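Local coordinates for protein methylaspartate ammonia-lyase (Citrobacter amalonaticus, PDB 1KKO) that catalyses the reversible, magnesium-dependent elimination of ammonia from (2S,3S)-3-methyl-L-aspartate to give mesaconate, at residues A[104-109]-A[136-141]; A[1-6]-A[55-60]; A[108-113]-A[337-342]; A[148-153]-A[368-373]. All coordinates share one frame; numbering follows the deposited sequence.

In the fold
The four contacts lie on one side of the chain's centre, running from the edge of the N-terminal domain to its junction with the barrel of this enolase-superfamily enzyme. Contact 2, which closes first along the chain, pairs strands 3-18 and 47-59 of the antiparallel sheet; contact 1, centred about 9 Å away, lays the loop before helix 110-118 on helix 128-146. Contact 3 starts from the same stretch, sharing Ala-108 and Phe-109, and reaches barrel helix 339-351, while contact 4 joins helix 150-157 to barrel helix 365-378. Contacts 3 and 4, centres about 12 Å apart, alternate along the chain, so the two domains are joined at neighbouring points.

Contact 1: A[104-109]-A[136-141]; sequences RDVDAF and QALLDA
Phe-109 and Val-106 turn from the loop onto one side of helix 128-146. The CB of Leu-139 lies over one face of the Phe-109 ring, 4.0 Å from its centroid and 23° off the normal, a CH-pi contact displaced toward the rim on the CE1 side. Leu-139 CD1 comes to 3.9 Å from Phe-109 CD2, so the leucine spans the ring. With CG anti to the backbone N (chi1 168°), the phenyl group is carried in against the helix backbone, and its CD1 lies 3.5 Å from Leu-139 N.

The aliphatic contacts are simpler. Val-106 CG1 rests on the methyl of Ala-141, 3.9 Å from its CB, and touches Leu-138 CD2 more loosely. The small alanine lets the valine come close to the helix.

Polar bridging falls to a single water, which donates to Ala-108 O at 2.9 Å and to Leu-138 O at 3.1 Å, tying a loop carbonyl to a helix carbonyl. The loop has its own brace: Asp-105 OD1 accepts from Asp-107 N (2.9 Å, 162°), the N-H arriving from above the carboxylate plane. The other oxygen, OD2, forms a salt bridge with Lys-2.

A loop folded by an Asx turn, and laid by its apolar side chains on a helix, here joins helices 86-101 and 110-118 to the rest of the N-terminal domain, the alpha+beta domain that accompanies the barrel in enolase-superfamily enzymes.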
loop_
_atom_site.group_PDB
_atom_site.type_symbol
_atom_site.label_atom_id
_atom_site.label_comp_id
_atom_site.label_asym_id
_atom_site.label_seq_id
_atom_site.Cartn_x
_atom_site.Cartn_y
_atom_site.Cartn_z
ATOM N N ARG A 104 -2.363 7.006 -31.520
ATOM C CA ARG A 104 -3.520 6.128 -31.485
ATOM C C ARG A 104 -4.721 6.819 -30.875
ATOM O O ARG A 104 -4.606 7.528 -29.870
ATOM C CB ARG A 104 -3.188 4.862 -30.695
ATOM C CG ARG A 104 -4.341 3.922 -30.401
ATOM C CD ARG A 104 -3.848 2.610 -29.793
ATOM N NE ARG A 104 -2.946 1.953 -30.725
ATOM C CZ ARG A 104 -3.312 1.005 -31.578
ATOM N NH1 ARG A 104 -4.553 0.546 -31.573
ATOM N NH2 ARG A 104 -2.416 0.511 -32.416
ATOM N N ASP A 105 -5.882 6.618 -31.484
ATOM C CA ASP A 105 -7.102 7.201 -30.978
ATOM C C ASP A 105 -7.610 6.412 -29.778
ATOM O O ASP A 105 -7.591 5.182 -29.784
ATOM C CB ASP A 105 -8.183 7.256 -32.054
ATOM C CG ASP A 105 -9.286 8.183 -31.668
ATOM O OD1 ASP A 105 -10.222 7.721 -31.010
ATOM O OD2 ASP A 105 -9.267 9.409 -31.921
ATOM N N VAL A 106 -8.081 7.119 -28.755
ATOM C CA VAL A 106 -8.563 6.485 -27.536
ATOM C C VAL A 106 -10.014 6.821 -27.232
ATOM O O VAL A 106 -10.468 6.664 -26.115
ATOM C CB VAL A 106 -7.659 6.823 -26.304
ATOM C CG1 VAL A 106 -6.302 6.208 -26.471
ATOM C CG2 VAL A 106 -7.563 8.320 -26.109
ATOM N N ASP A 107 -10.772 7.288 -28.224
ATOM C CA ASP A 107 -12.171 7.578 -27.956
ATOM C C ASP A 107 -12.919 6.336 -27.495
ATOM O O ASP A 107 -13.892 6.442 -26.774
ATOM C CB ASP A 107 -12.865 8.150 -29.180
ATOM C CG ASP A 107 -12.526 9.597 -29.408
ATOM O OD1 ASP A 107 -11.835 10.209 -28.554
ATOM O OD2 ASP A 107 -12.929 10.211 -30.425
ATOM N N ALA A 108 -12.472 5.172 -27.953
ATOM C CA ALA A 108 -13.002 3.910 -27.483
ATOM C C ALA A 108 -11.865 3.110 -26.864
ATOM O O ALA A 108 -10.690 3.361 -27.138
ATOM C CB ALA A 108 -13.640 3.132 -28.631
ATOM N N PHE A 109 -12.248 2.124 -26.066
ATOM C CA PHE A 109 -11.300 1.257 -25.377
ATOM C C PHE A 109 -11.119 -0.124 -25.989
ATOM O O PHE A 109 -9.999 -0.565 -26.205
ATOM C CB PHE A 109 -11.760 1.101 -23.935
ATOM C CG PHE A 109 -11.056 0.011 -23.168
ATOM C CD1 PHE A 109 -9.691 0.059 -22.972
ATOM C CD2 PHE A 109 -11.765 -1.034 -22.613
ATOM C CE1 PHE A 109 -9.049 -0.935 -22.257
ATOM C CE2 PHE A 109 -11.125 -2.011 -21.893
ATOM C CZ PHE A 109 -9.766 -1.960 -21.713
ATOM N N GLN A 136 -4.857 -1.306 -18.890
ATOM C CA GLN A 136 -5.240 -0.390 -17.820
ATOM C C GLN A 136 -5.095 1.052 -18.296
ATOM O O GLN A 136 -5.982 1.856 -18.125
ATOM C CB GLN A 136 -4.361 -0.551 -16.590
ATOM C CG GLN A 136 -4.526 -1.831 -15.799
ATOM C CD GLN A 136 -3.332 -2.017 -14.907
ATOM O OE1 GLN A 136 -2.863 -1.054 -14.293
ATOM N NE2 GLN A 136 -2.807 -3.230 -14.850
ATOM N N ALA A 137 -3.951 1.358 -18.886
ATOM C CA ALA A 137 -3.697 2.714 -19.341
ATOM C C ALA A 137 -4.654 3.123 -20.468
ATOM O O ALA A 137 -5.084 4.264 -20.523
ATOM C CB ALA A 137 -2.266 2.872 -19.777
ATOM N N LEU A 138 -4.983 2.189 -21.357
ATOM C CA LEU A 138 -5.895 2.488 -22.458
ATOM C C LEU A 138 -7.311 2.739 -21.962
ATOM O O LEU A 138 -8.013 3.583 -22.522
ATOM C CB LEU A 138 -5.868 1.374 -23.503
ATOM C CG LEU A 138 -4.554 1.348 -24.281
ATOM C CD1 LEU A 138 -4.370 -0.002 -24.925
ATOM C CD2 LEU A 138 -4.499 2.470 -25.314
ATOM N N LEU A 139 -7.733 2.028 -20.918
ATOM C CA LEU A 139 -9.031 2.258 -20.316
ATOM C C LEU A 139 -9.045 3.625 -19.655
ATOM O O LEU A 139 -9.976 4.408 -19.812
ATOM C CB LEU A 139 -9.361 1.178 -19.293
ATOM C CG LEU A 139 -10.709 1.360 -18.584
ATOM C CD1 LEU A 139 -11.896 1.386 -19.545
ATOM C CD2 LEU A 139 -10.914 0.271 -17.539
ATOM N N ASP A 140 -7.978 3.919 -18.914
ATOM C CA ASP A 140 -7.860 5.210 -18.269
ATOM C C ASP A 140 -7.822 6.319 -19.328
ATOM O O ASP A 140 -8.379 7.400 -19.098
ATOM C CB ASP A 140 -6.593 5.238 -17.403
ATOM C CG ASP A 140 -6.628 6.278 -16.310
ATOM O OD1 ASP A 140 -7.705 6.500 -15.693
ATOM O OD2 ASP A 140 -5.562 6.849 -15.990
ATOM N N ALA A 141 -7.171 6.065 -20.465
ATOM C CA ALA A 141 -7.111 7.056 -21.552
ATOM C C ALA A 141 -8.500 7.368 -22.120
ATOM O O ALA A 141 -8.863 8.521 -22.282
ATOM C CB ALA A 141 -6.190 6.603 -22.637
HETATM O O HOH W 1 -8.247 3.209 -25.561
#

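Contact 2: A[1-6]-A[55-60]; sequences MKIKQA and VQLILE
Gln-56 meets Ala-6 through the backbone, its O receiving a CA-H...O contact from Ala-6 CA at 3.4 Å, while its NE2 bonds the backbone O of Arg-404 of the second subunit. Leu-57 follows as the antiparallel non-hydrogen-bonded partner of Ala-6. Its two methyls divide their work: CD2 packs on Ala-6 CB, CD1 on the CD1 of Ile-3.

Ile-58 is the pivot. Its N donates to Gln-5 O at 2.8 Å, and its O accepts two bonds, from Lys-4 N at 2.7 Å and from Gln-5 N at 3.2 Å. Two residues facing one make this a classic beta bulge. The side chains of Ile-58 and Gln-5 run alongside each other, and Ile-58 also packs on Leu-408 of the second subunit, whose Thr-411 OG1 hydrogen-bonds Gln-5 OE1. Lys-4 folds across the isoleucine.

Leu-59 leans its CD2 on Ile-3 CG1 at 3.9 Å, and its CB touches the selenium of Met-1, a selenomethionine, at 4.0 Å. Glu-60 grips Lys-2 with both backbone and side chain: its N donates to Lys-2 O at 3.0 Å, and its OE1 takes Lys-2 N at 2.9 Å in a nearly straight bond (172°) that arrives from above the carboxylate plane. The CG anti to the carbonyl carbon (chi1 -68°) and an extended chain carry OE1 there.

The Lys-2 ammonium instead pairs with Asp-105. The Glu-60 carboxylate thus accepts a backbone N-H, while Glu-60 N to Lys-2 O carries the pairing one residue past the strand. Leu-57 serves the domain core, Ile-58 the dimer interface.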
loop_
_atom_site.group_PDB
_atom_site.type_symbol
_atom_site.label_atom_id
_atom_site.label_comp_id
_atom_site.label_asym_id
_atom_site.label_seq_id
_atom_site.Cartn_x
_atom_site.Cartn_y
_atom_site.Cartn_z
HETATM N N MSE A 1 -9.879 11.647 -29.883
HETATM C CA MSE A 1 -8.659 12.148 -29.190
HETATM C C MSE A 1 -7.559 11.112 -29.258
HETATM O O MSE A 1 -7.809 9.918 -29.111
HETATM C CB MSE A 1 -8.936 12.478 -27.735
HETATM C CG MSE A 1 -7.844 13.366 -27.140
HETATM SE SE MSE A 1 -8.161 13.761 -25.293
HETATM C CE MSE A 1 -9.779 14.834 -25.479
ATOM N N LYS A 2 -6.359 11.575 -29.566
ATOM C CA LYS A 2 -5.171 10.744 -29.639
ATOM C C LYS A 2 -4.225 10.803 -28.439
ATOM O O LYS A 2 -4.197 11.771 -27.677
ATOM C CB LYS A 2 -4.343 11.184 -30.853
ATOM C CG LYS A 2 -5.115 11.408 -32.156
ATOM C CD LYS A 2 -5.693 10.135 -32.682
ATOM C CE LYS A 2 -6.288 10.320 -34.081
ATOM N NZ LYS A 2 -7.751 10.553 -34.035
ATOM N N ILE A 3 -3.446 9.738 -28.309
ATOM C CA ILE A 3 -2.303 9.712 -27.426
ATOM C C ILE A 3 -1.209 10.505 -28.115
ATOM O O ILE A 3 -0.893 10.255 -29.284
ATOM C CB ILE A 3 -1.815 8.270 -27.238
ATOM C CG1 ILE A 3 -2.847 7.447 -26.480
ATOM C CG2 ILE A 3 -0.478 8.249 -26.513
ATOM C CD1 ILE A 3 -2.614 5.950 -26.590
ATOM N N LYS A 4 -0.656 11.479 -27.409
ATOM C CA LYS A 4 0.464 12.270 -27.906
ATOM C C LYS A 4 1.797 11.601 -27.622
ATOM O O LYS A 4 2.670 11.555 -28.476
ATOM C CB LYS A 4 0.470 13.642 -27.237
ATOM C CG LYS A 4 -0.157 14.747 -28.047
ATOM C CD LYS A 4 0.081 16.110 -27.416
ATOM C CE LYS A 4 0.022 16.070 -25.909
ATOM N NZ LYS A 4 1.373 15.904 -25.304
ATOM N N GLN A 5 1.963 11.100 -26.398
ATOM C CA GLN A 5 3.233 10.520 -25.997
ATOM C C GLN A 5 2.989 9.349 -25.073
ATOM O O GLN A 5 2.084 9.406 -24.248
ATOM C CB GLN A 5 4.085 11.559 -25.261
ATOM C CG GLN A 5 5.492 11.081 -24.993
ATOM C CD GLN A 5 6.486 12.188 -24.702
ATOM O OE1 GLN A 5 6.116 13.362 -24.579
ATOM N NE2 GLN A 5 7.759 11.811 -24.593
ATOM N N ALA A 6 3.795 8.305 -25.221
ATOM C CA ALA A 6 3.726 7.134 -24.338
ATOM C C ALA A 6 5.062 6.992 -23.612
ATOM O O ALA A 6 6.122 7.079 -24.241
ATOM C CB ALA A 6 3.435 5.890 -25.135
ATOM N N VAL A 55 3.016 2.543 -17.305
ATOM C CA VAL A 55 2.675 3.081 -18.610
ATOM C C VAL A 55 1.962 4.406 -18.384
ATOM O O VAL A 55 1.010 4.468 -17.620
ATOM C CB VAL A 55 1.691 2.130 -19.346
ATOM C CG1 VAL A 55 1.382 2.641 -20.743
ATOM C CG2 VAL A 55 2.272 0.722 -19.401
ATOM N N GLN A 56 2.457 5.467 -19.009
ATOM C CA GLN A 56 1.794 6.756 -18.951
ATOM C C GLN A 56 1.517 7.188 -20.376
ATOM O O GLN A 56 2.409 7.160 -21.224
ATOM C CB GLN A 56 2.676 7.788 -18.251
ATOM C CG GLN A 56 2.909 7.466 -16.789
ATOM C CD GLN A 56 3.732 8.526 -16.102
ATOM O OE1 GLN A 56 3.183 9.343 -15.363
ATOM N NE2 GLN A 56 5.033 8.541 -16.365
ATOM N N LEU A 57 0.277 7.592 -20.618
ATOM C CA LEU A 57 -0.130 8.038 -21.940
ATOM C C LEU A 57 -0.580 9.479 -21.819
ATOM O O LEU A 57 -1.597 9.770 -21.207
ATOM C CB LEU A 57 -1.283 7.183 -22.460
ATOM C CG LEU A 57 -1.072 5.669 -22.437
ATOM C CD1 LEU A 57 -2.328 4.953 -22.882
ATOM C CD2 LEU A 57 0.083 5.229 -23.305
ATOM N N ILE A 58 0.210 10.387 -22.375
ATOM C CA ILE A 58 -0.137 11.800 -22.377
ATOM C C ILE A 58 -1.038 12.003 -23.573
ATOM O O ILE A 58 -0.636 11.711 -24.704
ATOM C CB ILE A 58 1.108 12.682 -22.508
ATOM C CG1 ILE A 58 2.100 12.402 -21.379
ATOM C CG2 ILE A 58 0.725 14.141 -22.495
ATOM C CD1 ILE A 58 3.399 13.137 -21.554
ATOM N N LEU A 59 -2.244 12.493 -23.318
ATOM C CA LEU A 59 -3.235 12.705 -24.376
ATOM C C LEU A 59 -3.177 14.115 -24.933
ATOM O O LEU A 59 -2.553 14.991 -24.351
ATOM C CB LEU A 59 -4.633 12.463 -23.835
ATOM C CG LEU A 59 -4.844 11.160 -23.054
ATOM C CD1 LEU A 59 -6.312 11.006 -22.705
ATOM C CD2 LEU A 59 -4.356 9.944 -23.825
ATOM N N GLU A 60 -3.854 14.332 -26.057
ATOM C CA GLU A 60 -3.892 15.656 -26.670
ATOM C C GLU A 60 -4.454 16.726 -25.744
ATOM O O GLU A 60 -4.092 17.893 -25.875
ATOM C CB GLU A 60 -4.730 15.615 -27.950
ATOM C CG GLU A 60 -4.115 14.805 -29.070
ATOM C CD GLU A 60 -4.934 14.849 -30.354
ATOM O OE1 GLU A 60 -6.097 14.375 -30.379
ATOM O OE2 GLU A 60 -4.396 15.352 -31.359
#

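Contact 3: A[108-113]-A[337-342]; sequences AFLPNA and GIHNIV
The interface between the N-terminal domain and the TIM barrel is built here from the beginnings of helices 110-118 and 339-351 and the residues leading into them, the second helix following barrel strand 327-330. Ala-113 and His-339 form its centre. The alanine methyl lies over one face of the imidazole, CB 3.9 Å from the ring centroid and 21° off the normal, a CH-pi contact shifted toward ND1. The same methyl also covers one face of the Phe-109 ring, the one opposite Leu-139, and so touches a face of both rings.

His-339 has CG between its backbone N and carbonyl carbon (chi1 59°), which stands the ring up toward helix 110-118. Beside the imidazole, Leu-110 CD2 approaches His-339 CB at 3.7 Å, and Phe-109 CE2 reaches that CB at 4.1 Å. Phe-109 CZ turns to the preceding residue and meets Ile-338 CG1 at 3.9 Å, the two side chains crossing at about a right angle.

Polar anchoring comes from nearby: Gly-337 N donates to Asp-117, and Ile-338 N to Ser-135, both acceptors belonging to the N-terminal domain. Ile-338 lies about 12 Å from the proton acceptor Lys-331, side chain to side chain. Across the two segments, then, the adhesion is dispersion and CH-pi packing in a buried setting, with flanking bonds from backbone N-H groups to side chains fixing the start of the barrel helix.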
loop_
_atom_site.group_PDB
_atom_site.type_symbol
_atom_site.label_atom_id
_atom_site.label_comp_id
_atom_site.label_asym_id
_atom_site.label_seq_id
_atom_site.Cartn_x
_atom_site.Cartn_y
_atom_site.Cartn_z
ATOM N N ALA A 108 -12.472 5.172 -27.953
ATOM C CA ALA A 108 -13.002 3.910 -27.483
ATOM C C ALA A 108 -11.865 3.110 -26.864
ATOM O O ALA A 108 -10.690 3.361 -27.138
ATOM C CB ALA A 108 -13.640 3.132 -28.631
ATOM N N PHE A 109 -12.248 2.124 -26.066
ATOM C CA PHE A 109 -11.300 1.257 -25.377
ATOM C C PHE A 109 -11.119 -0.124 -25.989
ATOM O O PHE A 109 -9.999 -0.565 -26.205
ATOM C CB PHE A 109 -11.760 1.101 -23.935
ATOM C CG PHE A 109 -11.056 0.011 -23.168
ATOM C CD1 PHE A 109 -9.691 0.059 -22.972
ATOM C CD2 PHE A 109 -11.765 -1.034 -22.613
ATOM C CE1 PHE A 109 -9.049 -0.935 -22.257
ATOM C CE2 PHE A 109 -11.125 -2.011 -21.893
ATOM C CZ PHE A 109 -9.766 -1.960 -21.713
ATOM N N LEU A 110 -12.229 -0.790 -26.294
ATOM C CA LEU A 110 -12.161 -2.195 -26.683
ATOM C C LEU A 110 -11.315 -2.515 -27.911
ATOM O O LEU A 110 -10.540 -3.457 -27.872
ATOM C CB LEU A 110 -13.567 -2.773 -26.855
ATOM C CG LEU A 110 -14.125 -3.563 -25.675
ATOM C CD1 LEU A 110 -15.562 -3.962 -25.960
ATOM C CD2 LEU A 110 -13.280 -4.811 -25.388
ATOM N N PRO A 111 -11.457 -1.786 -29.019
ATOM C CA PRO A 111 -10.617 -2.079 -30.180
ATOM C C PRO A 111 -9.133 -2.021 -29.832
ATOM O O PRO A 111 -8.372 -2.890 -30.230
ATOM C CB PRO A 111 -11.029 -1.013 -31.205
ATOM C CG PRO A 111 -12.381 -0.659 -30.829
ATOM C CD PRO A 111 -12.431 -0.720 -29.307
ATOM N N ASN A 112 -8.714 -1.017 -29.062
ATOM C CA ASN A 112 -7.310 -0.934 -28.682
ATOM C C ASN A 112 -6.903 -2.095 -27.769
ATOM O O ASN A 112 -5.820 -2.662 -27.903
ATOM C CB ASN A 112 -7.026 0.377 -27.955
ATOM C CG ASN A 112 -7.069 1.577 -28.861
ATOM O OD1 ASN A 112 -6.867 1.458 -30.073
ATOM N ND2 ASN A 112 -7.255 2.757 -28.267
ATOM N N ALA A 113 -7.768 -2.419 -26.822
ATOM C CA ALA A 113 -7.472 -3.530 -25.917
ATOM C C ALA A 113 -7.307 -4.838 -26.687
ATOM O O ALA A 113 -6.373 -5.602 -26.438
ATOM C CB ALA A 113 -8.558 -3.668 -24.883
ATOM N N GLY A 337 -5.142 -8.506 -21.122
ATOM C CA GLY A 337 -5.907 -7.281 -21.168
ATOM C C GLY A 337 -7.095 -7.345 -20.227
ATOM O O GLY A 337 -7.792 -8.368 -20.141
ATOM N N ILE A 338 -7.395 -6.227 -19.572
ATOM C CA ILE A 338 -8.436 -6.217 -18.548
ATOM C C ILE A 338 -9.838 -6.355 -19.121
ATOM O O ILE A 338 -10.771 -6.636 -18.391
ATOM C CB ILE A 338 -8.310 -4.974 -17.650
ATOM C CG1 ILE A 338 -8.501 -3.683 -18.436
ATOM C CG2 ILE A 338 -6.979 -4.997 -16.902
ATOM C CD1 ILE A 338 -8.530 -2.442 -17.542
ATOM N N HIS A 339 -9.998 -6.139 -20.423
ATOM C CA HIS A 339 -11.288 -6.417 -21.051
ATOM C C HIS A 339 -11.634 -7.897 -20.852
ATOM O O HIS A 339 -12.808 -8.257 -20.763
ATOM C CB HIS A 339 -11.286 -6.070 -22.527
ATOM C CG HIS A 339 -10.270 -6.803 -23.330
ATOM N ND1 HIS A 339 -8.923 -6.780 -23.041
ATOM C CD2 HIS A 339 -10.405 -7.568 -24.440
ATOM C CE1 HIS A 339 -8.272 -7.501 -23.934
ATOM N NE2 HIS A 339 -9.149 -7.994 -24.792
ATOM N N ASN A 340 -10.623 -8.755 -20.758
ATOM C CA ASN A 340 -10.838 -10.176 -20.518
ATOM C C ASN A 340 -11.419 -10.407 -19.126
ATOM O O ASN A 340 -12.146 -11.372 -18.907
ATOM C CB ASN A 340 -9.550 -10.982 -20.684
ATOM C CG ASN A 340 -9.017 -10.965 -22.095
ATOM O OD1 ASN A 340 -7.812 -10.762 -22.325
ATOM N ND2 ASN A 340 -9.890 -11.178 -23.046
ATOM N N ILE A 341 -11.074 -9.561 -18.154
ATOM C CA ILE A 341 -11.672 -9.689 -16.830
ATOM C C ILE A 341 -13.170 -9.422 -16.919
ATOM O O ILE A 341 -13.975 -10.144 -16.319
ATOM C CB ILE A 341 -11.079 -8.699 -15.810
ATOM C CG1 ILE A 341 -9.573 -8.841 -15.666
ATOM C CG2 ILE A 341 -11.754 -8.879 -14.455
ATOM C CD1 ILE A 341 -8.958 -7.633 -14.967
ATOM N N VAL A 342 -13.540 -8.352 -17.615
ATOM C CA VAL A 342 -14.947 -8.008 -17.751
ATOM C C VAL A 342 -15.684 -9.180 -18.400
ATOM O O VAL A 342 -16.714 -9.623 -17.906
ATOM C CB VAL A 342 -15.163 -6.730 -18.589
ATOM C CG1 VAL A 342 -16.634 -6.386 -18.646
ATOM C CG2 VAL A 342 -14.367 -5.540 -18.020
#

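Contact 4: A[148-153]-A[368-373]; sequences RLKTEV and ARTCVH
Leu-149 touches the His-373 ring at its edge, near the plane, with CB 4.3 Å from CE1. It holds the N-cap position of helix 150-157, and its N donates to Glu-152 OE1 at 2.9 Å, almost straight (172°) and on the anti lone pair. This is the backbone-donor half of a capping box, for which leucine can offer no side-chain acceptor in return.

Lys-150 carries most of the packing. Its CB lies 3.6 Å from His-373 ND1, and the chain then bends at its third and fourth torsions (chi3 -73°) to bring CE over the imidazole face, 4.1 Å from the centroid and 19° off the normal. Along the way CD brushes Thr-370 CG2 at 4.1 Å. The ammonium ends among acceptors: Asp-140 takes it in a salt bridge, and two waters lead on to Arg-369. One lies 3.1 Å from Lys-150 NZ and 2.9 Å from Arg-369 NH2; the other reaches Arg-369 NE through a weak bond.

Thr-151 offers its backbone N, in the first turn of the helix, to His-373 ND1 at 3.1 Å, a bent bond whose acceptor is placed with less certainty.

His-373 NE2 is hydrogen-bonded to Glu-401 of helix 392-410, which probably places a proton on NE2; the bond from Thr-151 to ND1 is consistent with this but doubtful. The histidine thus packs between an N-terminal-domain helix start and a second helix of the barrel half. Separately, the two waters and Asp-140 probably temper the like charges of Lys-150 and Arg-369.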
loop_
_atom_site.group_PDB
_atom_site.type_symbol
_atom_site.label_atom_id
_atom_site.label_comp_id
_atom_site.label_asym_id
_atom_site.label_seq_id
_atom_site.Cartn_x
_atom_site.Cartn_y
_atom_site.Cartn_z
ATOM N N ARG A 148 -15.317 10.666 -18.507
ATOM C CA ARG A 148 -15.959 9.548 -17.842
ATOM C C ARG A 148 -15.018 8.909 -16.849
ATOM O O ARG A 148 -13.818 9.055 -16.960
ATOM C CB ARG A 148 -16.358 8.478 -18.855
ATOM C CG ARG A 148 -17.552 8.848 -19.721
ATOM C CD ARG A 148 -17.913 7.768 -20.727
ATOM N NE ARG A 148 -16.904 7.657 -21.766
ATOM C CZ ARG A 148 -16.879 6.719 -22.709
ATOM N NH1 ARG A 148 -17.823 5.791 -22.738
ATOM N NH2 ARG A 148 -15.937 6.711 -23.629
ATOM N N LEU A 149 -15.585 8.201 -15.887
ATOM C CA LEU A 149 -14.779 7.371 -15.009
ATOM C C LEU A 149 -14.482 6.073 -15.745
ATOM O O LEU A 149 -15.227 5.670 -16.635
ATOM C CB LEU A 149 -15.541 7.040 -13.740
ATOM C CG LEU A 149 -16.141 8.240 -13.016
ATOM C CD1 LEU A 149 -16.765 7.805 -11.715
ATOM C CD2 LEU A 149 -15.102 9.321 -12.785
ATOM N N LYS A 150 -13.415 5.388 -15.365
ATOM C CA LYS A 150 -13.108 4.108 -15.986
ATOM C C LYS A 150 -14.299 3.149 -15.887
ATOM O O LYS A 150 -14.612 2.454 -16.849
ATOM C CB LYS A 150 -11.862 3.500 -15.362
ATOM C CG LYS A 150 -10.570 4.202 -15.799
ATOM C CD LYS A 150 -9.327 3.548 -15.186
ATOM C CE LYS A 150 -9.170 3.828 -13.696
ATOM N NZ LYS A 150 -8.996 5.273 -13.408
ATOM N N THR A 151 -14.983 3.136 -14.749
ATOM C CA THR A 151 -16.142 2.265 -14.584
ATOM C C THR A 151 -17.185 2.550 -15.656
ATOM O O THR A 151 -17.818 1.630 -16.182
ATOM C CB THR A 151 -16.796 2.464 -13.203
ATOM O OG1 THR A 151 -17.210 3.817 -13.016
ATOM C CG2 THR A 151 -15.867 2.262 -12.125
ATOM N N GLU A 152 -17.402 3.829 -15.940
ATOM C CA GLU A 152 -18.419 4.237 -16.915
ATOM C C GLU A 152 -18.050 3.799 -18.313
ATOM O O GLU A 152 -18.921 3.437 -19.112
ATOM C CB GLU A 152 -18.617 5.752 -16.866
ATOM C CG GLU A 152 -19.268 6.217 -15.579
ATOM C CD GLU A 152 -19.422 7.716 -15.522
ATOM O OE1 GLU A 152 -18.436 8.423 -15.779
ATOM O OE2 GLU A 152 -20.540 8.190 -15.245
ATOM N N VAL A 153 -16.777 3.833 -18.648
ATOM C CA VAL A 153 -16.356 3.395 -19.962
ATOM C C VAL A 153 -16.706 1.925 -20.129
ATOM O O VAL A 153 -17.200 1.516 -21.187
ATOM C CB VAL A 153 -14.841 3.596 -20.176
ATOM C CG1 VAL A 153 -14.398 2.977 -21.489
ATOM C CG2 VAL A 153 -14.477 5.074 -20.145
ATOM N N ALA A 368 -4.465 -2.180 -8.932
ATOM C CA ALA A 368 -5.559 -2.451 -8.012
ATOM C C ALA A 368 -6.670 -1.418 -8.161
ATOM O O ALA A 368 -7.848 -1.775 -8.196
ATOM C CB ALA A 368 -5.072 -2.477 -6.577
ATOM N N ARG A 369 -6.310 -0.144 -8.243
ATOM C CA ARG A 369 -7.298 0.909 -8.374
ATOM C C ARG A 369 -8.098 0.707 -9.663
ATOM O O ARG A 369 -9.318 0.893 -9.693
ATOM C CB ARG A 369 -6.592 2.264 -8.359
ATOM C CG ARG A 369 -7.499 3.441 -8.303
ATOM C CD ARG A 369 -6.751 4.721 -8.135
ATOM N NE ARG A 369 -5.948 5.058 -9.304
ATOM C CZ ARG A 369 -4.653 5.339 -9.295
ATOM N NH1 ARG A 369 -3.934 5.279 -8.177
ATOM N NH2 ARG A 369 -4.069 5.659 -10.428
ATOM N N THR A 370 -7.406 0.370 -10.740
ATOM C CA THR A 370 -8.076 0.138 -12.008
ATOM C C THR A 370 -9.030 -1.042 -11.913
ATOM O O THR A 370 -10.139 -1.010 -12.449
ATOM C CB THR A 370 -7.055 -0.080 -13.112
ATOM O OG1 THR A 370 -6.188 1.062 -13.199
ATOM C CG2 THR A 370 -7.719 -0.194 -14.479
ATOM N N CYS A 371 -8.598 -2.101 -11.239
ATOM C CA CYS A 371 -9.450 -3.259 -11.024
ATOM C C CYS A 371 -10.738 -2.912 -10.282
ATOM O O CYS A 371 -11.771 -3.555 -10.506
ATOM C CB CYS A 371 -8.705 -4.364 -10.282
ATOM S SG CYS A 371 -7.530 -5.287 -11.329
ATOM N N VAL A 372 -10.695 -1.937 -9.379
ATOM C CA VAL A 372 -11.910 -1.524 -8.701
ATOM C C VAL A 372 -12.975 -1.072 -9.702
ATOM O O VAL A 372 -14.163 -1.385 -9.564
ATOM C CB VAL A 372 -11.630 -0.402 -7.677
ATOM C CG1 VAL A 372 -12.924 0.209 -7.154
ATOM C CG2 VAL A 372 -10.814 -0.952 -6.526
ATOM N N HIS A 373 -12.551 -0.343 -10.728
ATOM C CA HIS A 373 -13.489 0.128 -11.740
ATOM C C HIS A 373 -14.045 -1.009 -12.574
ATOM O O HIS A 373 -15.229 -1.025 -12.896
ATOM C CB HIS A 373 -12.841 1.188 -12.608
ATOM C CG HIS A 373 -12.620 2.472 -11.879
ATOM N ND1 HIS A 373 -13.415 3.585 -12.067
ATOM C CD2 HIS A 373 -11.729 2.795 -10.911
ATOM C CE1 HIS A 373 -13.009 4.540 -11.247
ATOM N NE2 HIS A 373 -11.982 4.090 -10.545
HETATM O O HOH W 2 -6.060 5.639 -12.503
HETATM O O HOH W 3 -8.673 5.903 -10.580
#